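Local structure of abietadiene synthase, chloroplastic (Abies grandis, 3S9V) at residues S38-K41 and N42-C46; A276-T279 and V280-G284. The protein is a plastid terpene synthase of grand fir, a large and almost wholly helical enzyme that includes a terpene synthase N-terminal domain and a metal-binding domain. All blocks are in the same frame, centred on the assembly; numbering follows the deposited sequence.

Interaction 1: S38-K41 and N42-C46; sequences SEIK and NMFRC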
ATOM      1  N   SER A  38      -3.858  22.748  -2.399  1.00 31.21           N
ATOM      2  CA  SER A  38      -4.989  23.374  -1.732  1.00 34.97           C
ATOM      3  C   SER A  38      -6.298  22.750  -2.226  1.00 33.70           C
ATOM      4  O   SER A  38      -7.274  22.667  -1.481  1.00 33.09           O
ATOM      5  CB  SER A  38      -4.985  24.893  -1.966  1.00 29.85           C
ATOM      6  OG  SER A  38      -5.215  25.205  -3.326  1.00 44.28           O
ATOM      7  N   GLU A  39      -6.307  22.291  -3.474  1.00 31.00           N
ATOM      8  CA  GLU A  39      -7.501  21.679  -4.045  1.00 34.71           C
ATOM      9  C   GLU A  39      -7.748  20.295  -3.465  1.00 34.23           C
ATOM     10  O   GLU A  39      -8.892  19.894  -3.245  1.00 32.06           O
ATOM     11  CB  GLU A  39      -7.378  21.595  -5.569  1.00 38.55           C
ATOM     12  CG  GLU A  39      -7.542  22.937  -6.264  1.00 52.97           C
ATOM     13  CD  GLU A  39      -7.417  22.841  -7.774  1.00 59.11           C
ATOM     14  OE1 GLU A  39      -7.716  23.844  -8.460  1.00 61.81           O
ATOM     15  OE2 GLU A  39      -7.016  21.768  -8.275  1.00 59.97           O
ATOM     16  N   ILE A  40      -6.664  19.567  -3.221  1.00 34.95           N
ATOM     17  CA  ILE A  40      -6.752  18.229  -2.657  1.00 31.38           C
ATOM     18  C   ILE A  40      -7.072  18.322  -1.169  1.00 30.56           C
ATOM     19  O   ILE A  40      -7.747  17.452  -0.613  1.00 33.35           O
ATOM     20  CB  ILE A  40      -5.436  17.455  -2.886  1.00 26.50           C
ATOM     21  CG1 ILE A  40      -5.301  17.124  -4.374  1.00 19.64           C
ATOM     22  CG2 ILE A  40      -5.408  16.190  -2.043  1.00 24.72           C
ATOM     23  CD1 ILE A  40      -3.987  16.471  -4.736  1.00 27.77           C
ATOM     24  N   LYS A  41      -6.598  19.380  -0.520  1.00 31.76           N
ATOM     25  CA  LYS A  41      -6.907  19.560   0.896  1.00 33.65           C
ATOM     26  C   LYS A  41      -8.408  19.815   1.024  1.00 31.33           C
ATOM     27  O   LYS A  41      -9.038  19.388   1.987  1.00 31.75           O
ATOM     28  CB  LYS A  41      -6.133  20.740   1.491  1.00 31.07           C
ATOM     29  CG  LYS A  41      -4.690  20.435   1.850  1.00 29.19           C
ATOM     30  CD  LYS A  41      -4.076  21.601   2.603  1.00 34.68           C
ATOM     31  CE  LYS A  41      -2.677  21.284   3.094  1.00 36.34           C
ATOM     32  NZ  LYS A  41      -2.123  22.413   3.897  1.00 39.46           N
ATOM     33  N   ASN A  42      -8.979  20.517   0.049  1.00 32.16           N
ATOM     34  CA  ASN A  42     -10.410  20.791   0.082  1.00 34.87           C
ATOM     35  C   ASN A  42     -11.173  19.479  -0.113  1.00 31.48           C
ATOM     36  O   ASN A  42     -12.205  19.265   0.515  1.00 27.73           O
ATOM     37  CB  ASN A  42     -10.805  21.795  -1.007  1.00 42.33           C
ATOM     38  CG  ASN A  42     -12.248  22.270  -0.870  1.00 52.42           C
ATOM     39  OD1 ASN A  42     -12.608  22.925   0.113  1.00 58.45           O
ATOM     40  ND2 ASN A  42     -13.081  21.937  -1.854  1.00 52.80           N
ATOM     41  N   MET A  43     -10.672  18.610  -0.989  1.00 29.33           N
ATOM     42  CA  MET A  43     -11.324  17.321  -1.201  1.00 29.51           C
ATOM     43  C   MET A  43     -11.437  16.601   0.138  1.00 28.65           C
ATOM     44  O   MET A  43     -12.516  16.139   0.514  1.00 27.58           O
ATOM     45  CB  MET A  43     -10.525  16.452  -2.169  1.00 32.38           C
ATOM     46  CG  MET A  43     -10.950  16.568  -3.628  1.00 41.66           C
ATOM     47  SD  MET A  43      -9.859  15.626  -4.726  1.00 38.27           S
ATOM     48  CE  MET A  43     -10.142  14.015  -4.154  1.00 38.95           C
ATOM     49  N   PHE A  44     -10.325  16.508   0.862  1.00 25.99           N
ATOM     50  CA  PHE A  44     -10.350  15.837   2.157  1.00 25.50           C
ATOM     51  C   PHE A  44     -11.338  16.479   3.129  1.00 27.19           C
ATOM     52  O   PHE A  44     -12.044  15.777   3.860  1.00 23.35           O
ATOM     53  CB  PHE A  44      -8.957  15.815   2.793  1.00 22.82           C
ATOM     54  CG  PHE A  44      -8.095  14.676   2.327  1.00 19.01           C
ATOM     55  CD1 PHE A  44      -7.359  14.775   1.150  1.00 23.01           C
ATOM     56  CD2 PHE A  44      -8.031  13.499   3.061  1.00 16.73           C
ATOM     57  CE1 PHE A  44      -6.568  13.715   0.706  1.00 22.00           C
ATOM     58  CE2 PHE A  44      -7.246  12.430   2.634  1.00 17.59           C
ATOM     59  CZ  PHE A  44      -6.510  12.539   1.450  1.00 26.61           C
ATOM     60  N   ARG A  45     -11.389  17.810   3.144  1.00 29.70           N
ATOM     61  CA  ARG A  45     -12.296  18.524   4.040  1.00 33.82           C
ATOM     62  C   ARG A  45     -13.756  18.336   3.645  1.00 34.07           C
ATOM     63  O   ARG A  45     -14.649  18.466   4.476  1.00 33.61           O
ATOM     64  CB  ARG A  45     -11.954  20.015   4.067  1.00 40.00           C
ATOM     65  CG  ARG A  45     -10.554  20.310   4.589  1.00 50.09           C
ATOM     66  CD  ARG A  45     -10.352  21.800   4.804  1.00 63.66           C
ATOM     67  NE  ARG A  45     -11.317  22.323   5.770  1.00 75.29           N
ATOM     68  CZ  ARG A  45     -11.388  23.595   6.155  1.00 76.69           C
ATOM     69  NH1 ARG A  45     -10.546  24.496   5.661  1.00 78.37           N
ATOM     70  NH2 ARG A  45     -12.306  23.964   7.039  1.00 71.67           N
ATOM     71  N   CYS A  46     -13.992  18.026   2.375  1.00 35.60           N
ATOM     72  CA  CYS A  46     -15.346  17.810   1.872  1.00 38.74           C
ATOM     73  C   CYS A  46     -15.859  16.393   2.126  1.00 39.14           C
ATOM     74  O   CYS A  46     -17.065  16.159   2.119  1.00 39.35           O
ATOM     75  CB  CYS A  46     -15.410  18.084   0.367  1.00 39.32           C
ATOM     76  SG  CYS A  46     -15.413  19.819  -0.087  1.00 63.85           S
TER

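Interaction 2: A276-T279 and V280-G284; sequences AVDT and VERLG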
ATOM      1  N   ALA A 276      -8.508   7.093  -0.244  1.00 17.86           N
ATOM      2  CA  ALA A 276      -7.939   8.397  -0.562  1.00 18.68           C
ATOM      3  C   ALA A 276      -6.576   8.521   0.107  1.00 21.47           C
ATOM      4  O   ALA A 276      -5.601   8.975  -0.508  1.00 22.43           O
ATOM      5  CB  ALA A 276      -8.868   9.509  -0.077  1.00 18.35           C
ATOM      6  N   VAL A 277      -6.518   8.108   1.372  1.00 22.06           N
ATOM      7  CA  VAL A 277      -5.284   8.158   2.155  1.00 21.13           C
ATOM      8  C   VAL A 277      -4.214   7.235   1.585  1.00 19.92           C
ATOM      9  O   VAL A 277      -3.039   7.602   1.493  1.00 19.33           O
ATOM     10  CB  VAL A 277      -5.546   7.746   3.627  1.00 18.47           C
ATOM     11  CG1 VAL A 277      -4.225   7.446   4.345  1.00 11.26           C
ATOM     12  CG2 VAL A 277      -6.305   8.850   4.349  1.00 14.45           C
ATOM     13  N   ASP A 278      -4.626   6.029   1.215  1.00 22.83           N
ATOM     14  CA  ASP A 278      -3.702   5.042   0.668  1.00 21.47           C
ATOM     15  C   ASP A 278      -3.181   5.542  -0.674  1.00 20.06           C
ATOM     16  O   ASP A 278      -2.016   5.355  -1.004  1.00 23.61           O
ATOM     17  CB  ASP A 278      -4.410   3.686   0.501  1.00 21.43           C
ATOM     18  CG  ASP A 278      -3.458   2.574   0.100  1.00 24.12           C
ATOM     19  OD1 ASP A 278      -2.438   2.381   0.796  1.00 21.35           O
ATOM     20  OD2 ASP A 278      -3.728   1.886  -0.903  1.00 27.67           O
ATOM     21  N   THR A 279      -4.051   6.199  -1.431  1.00 18.85           N
ATOM     22  CA  THR A 279      -3.684   6.734  -2.737  1.00 20.09           C
ATOM     23  C   THR A 279      -2.592   7.789  -2.645  1.00 18.74           C
ATOM     24  O   THR A 279      -1.600   7.713  -3.361  1.00 17.04           O
ATOM     25  CB  THR A 279      -4.907   7.351  -3.451  1.00 21.03           C
ATOM     26  OG1 THR A 279      -5.887   6.331  -3.657  1.00 24.40           O
ATOM     27  CG2 THR A 279      -4.512   7.939  -4.802  1.00 14.80           C
ATOM     28  N   VAL A 280      -2.776   8.778  -1.772  1.00 22.77           N
ATOM     29  CA  VAL A 280      -1.774   9.835  -1.623  1.00 20.76           C
ATOM     30  C   VAL A 280      -0.482   9.314  -0.978  1.00 25.47           C
ATOM     31  O   VAL A 280       0.603   9.864  -1.210  1.00 25.78           O
ATOM     32  CB  VAL A 280      -2.320  11.026  -0.807  1.00 20.70           C
ATOM     33  CG1 VAL A 280      -3.486  11.663  -1.539  1.00 25.89           C
ATOM     34  CG2 VAL A 280      -2.746  10.572   0.573  1.00 11.45           C
ATOM     35  N   GLU A 281      -0.584   8.258  -0.172  1.00 24.46           N
ATOM     36  CA  GLU A 281       0.621   7.701   0.432  1.00 25.66           C
ATOM     37  C   GLU A 281       1.409   6.935  -0.628  1.00 25.26           C
ATOM     38  O   GLU A 281       2.609   7.153  -0.780  1.00 28.00           O
ATOM     39  CB  GLU A 281       0.283   6.775   1.603  1.00 21.39           C
ATOM     40  CG  GLU A 281      -0.340   7.495   2.793  1.00 33.67           C
ATOM     41  CD  GLU A 281      -0.479   6.606   4.018  1.00 42.95           C
ATOM     42  OE1 GLU A 281      -1.029   5.489   3.890  1.00 38.70           O
ATOM     43  OE2 GLU A 281      -0.044   7.033   5.112  1.00 45.34           O
ATOM     44  N   ARG A 282       0.727   6.060  -1.369  1.00 23.19           N
ATOM     45  CA  ARG A 282       1.361   5.259  -2.425  1.00 23.02           C
ATOM     46  C   ARG A 282       1.952   6.114  -3.549  1.00 23.39           C
ATOM     47  O   ARG A 282       2.926   5.713  -4.189  1.00 21.19           O
ATOM     48  CB  ARG A 282       0.360   4.283  -3.043  1.00 13.95           C
ATOM     49  CG  ARG A 282      -0.161   3.224  -2.105  1.00 26.32           C
ATOM     50  CD  ARG A 282      -1.168   2.334  -2.818  1.00 35.09           C
ATOM     51  NE  ARG A 282      -0.544   1.318  -3.663  1.00 28.18           N
ATOM     52  CZ  ARG A 282      -1.226   0.483  -4.443  1.00 30.61           C
ATOM     53  NH1 ARG A 282      -2.547   0.554  -4.491  1.00 26.25           N
ATOM     54  NH2 ARG A 282      -0.593  -0.449  -5.146  1.00 21.54           N
ATOM     55  N   LEU A 283       1.345   7.273  -3.803  1.00 22.52           N
ATOM     56  CA  LEU A 283       1.839   8.177  -4.838  1.00 24.22           C
ATOM     57  C   LEU A 283       2.984   9.042  -4.305  1.00 23.78           C
ATOM     58  O   LEU A 283       3.586   9.806  -5.052  1.00 24.94           O
ATOM     59  CB  LEU A 283       0.714   9.075  -5.360  1.00 20.98           C
ATOM     60  CG  LEU A 283      -0.300   8.436  -6.311  1.00 28.98           C
ATOM     61  CD1 LEU A 283      -1.368   9.467  -6.662  1.00 22.86           C
ATOM     62  CD2 LEU A 283       0.403   7.940  -7.577  1.00 22.61           C
ATOM     63  N   GLY A 284       3.257   8.925  -3.006  1.00 23.00           N
ATOM     64  CA  GLY A 284       4.348   9.662  -2.385  1.00 22.54           C
ATOM     65  C   GLY A 284       4.154  11.139  -2.084  1.00 24.14           C
ATOM     66  O   GLY A 284       5.136  11.842  -1.835  1.00 27.45           O
TER
HETATM   67  O   HOH W   1      -0.394   3.257   2.491  1.00 28.44           O

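Interaction 1: S38-K41 and N42-C46
The Phe44 ring meets the preceding turn of its helix at its edge, where the carbonyl oxygen Ile40 O lies in the ring plane, 3.2 Å from Phe44 CD1. Beside this oxygen comes the branch methyl of the same isoleucine: Ile40 CG2 stands 3.9 Å from Phe44 CE1, so both backbone and side chain of Ile40 come up to the CD1-CE1 part of the ring. The two side chains run next to each other and point the same way. Ile40 brings its methyl there because CG2 is anti to the backbone N and its longer arm, CG1, is anti to the carbonyl carbon (chi1 -70°). Farther out, the Phe44 ring packs on helix 269-282, while Ile40 reaches Tyr463 and Leu466 of helix 461-491.

The Ile40-Phe44 contact is i to i+4 packing on one alpha-helix, 29-46, the N-terminal helix of the model, which lies against the helical body of this terpene synthase. Its backbone bonds are regular: Phe44 N donates to Ile40 O at 3.1 Å and nearly straight (166°), so that one oxygen takes the amide and also sits at the ring edge. Asn42 N to Ser38 O, also 3.1 Å, is more bent at 144°.

Farther round the helix, Arg45 N bonds to Lys41 O, and the arginine chain starts out close to that same carbonyl, with Arg45 CG 3.1 Å from Lys41 O. Met43 turns the other way, its CB 3.3 Å from Ile40 O and its side chain packed on Tyr463 and Tyr457. Glu39 extends toward helix 461-491, where its OE2 forms a salt bridge with Lys462.

Interaction 2: A276-T279 and V280-G284
Asp278 and Arg282, one turn apart, meet where helix 269-282 of the terpene synthase N-terminal domain comes to its end in a Schellman motif. Gly284 is the first residue to leave helical angles, with phi at 77°, and its amide turns back to Glu281 O. Four i to i+4 backbone bonds lead up to it, from Val280 N to Ala276 O through to Leu283 N to Thr279 O; that of Arg282 N to Asp278 O is nearly straight.

Among the charged groups, the side chains of Asp278 and Arg282 cross at a slant, their carboxylate and guanidinium planes 28° apart. The arginine touches with its aliphatic stem: Arg282 CD lies 3.2 Å from Asp278 OD2, whereas Arg282 NH1 stays 4.0 Å from that oxygen, too far for a salt bridge between the two. The firm ionic partners lie elsewhere, Arg328 and Arg371 for Asp278 OD1 and Glu416 for Arg282 NH2, and Tyr437 adds a cation-pi contact with Arg282. Two arginines at one buried carboxylate probably favour its ionised form.

A water ties Asp278 to Glu281 by donating to both, at 2.8 Å to Asp278 OD1 and 2.7 Å to Glu281 OE1, which bridges two acids of like charge. The other oxygen, Glu281 OE2, is bonded to His333.

The remaining contacts are made by methyl groups and stems. Val277 runs beside the stem of Glu281, and Thr279 beside Leu283, with Thr279 CG2 4.0 Å from Leu283 CD1. That methyl faces the leucine because it is anti to the backbone N, while the hydroxyl, anti to the carbonyl carbon (chi1 -61°), bonds back to Trp275 O. The methyl Val280 CG2 lies against a carbonyl oxygen of the preceding turn, 3.1 Å from Val277 O.

In the fold
Both interactions are single-helix i to i+4 contacts, and they touch: Phe44 of interaction 1 rests on Ala276 and Val277 of interaction 2, with Phe44 CZ 4.1 Å from Ala276 CB. Their centres lie about 14 Å apart. Helix 461-491 also joins them, Tyr463 packing on Ile40 and Met43 of the first and on Thr279, Val280 and Leu283 of the second. Interaction 1 is partly buried, apolar on its inner side and polar outside, about 21 Å from the chain centre. Interaction 2 lies about 8 Å from that centre, and its buried carboxylate of Asp278 is met by arginines and a bridging water.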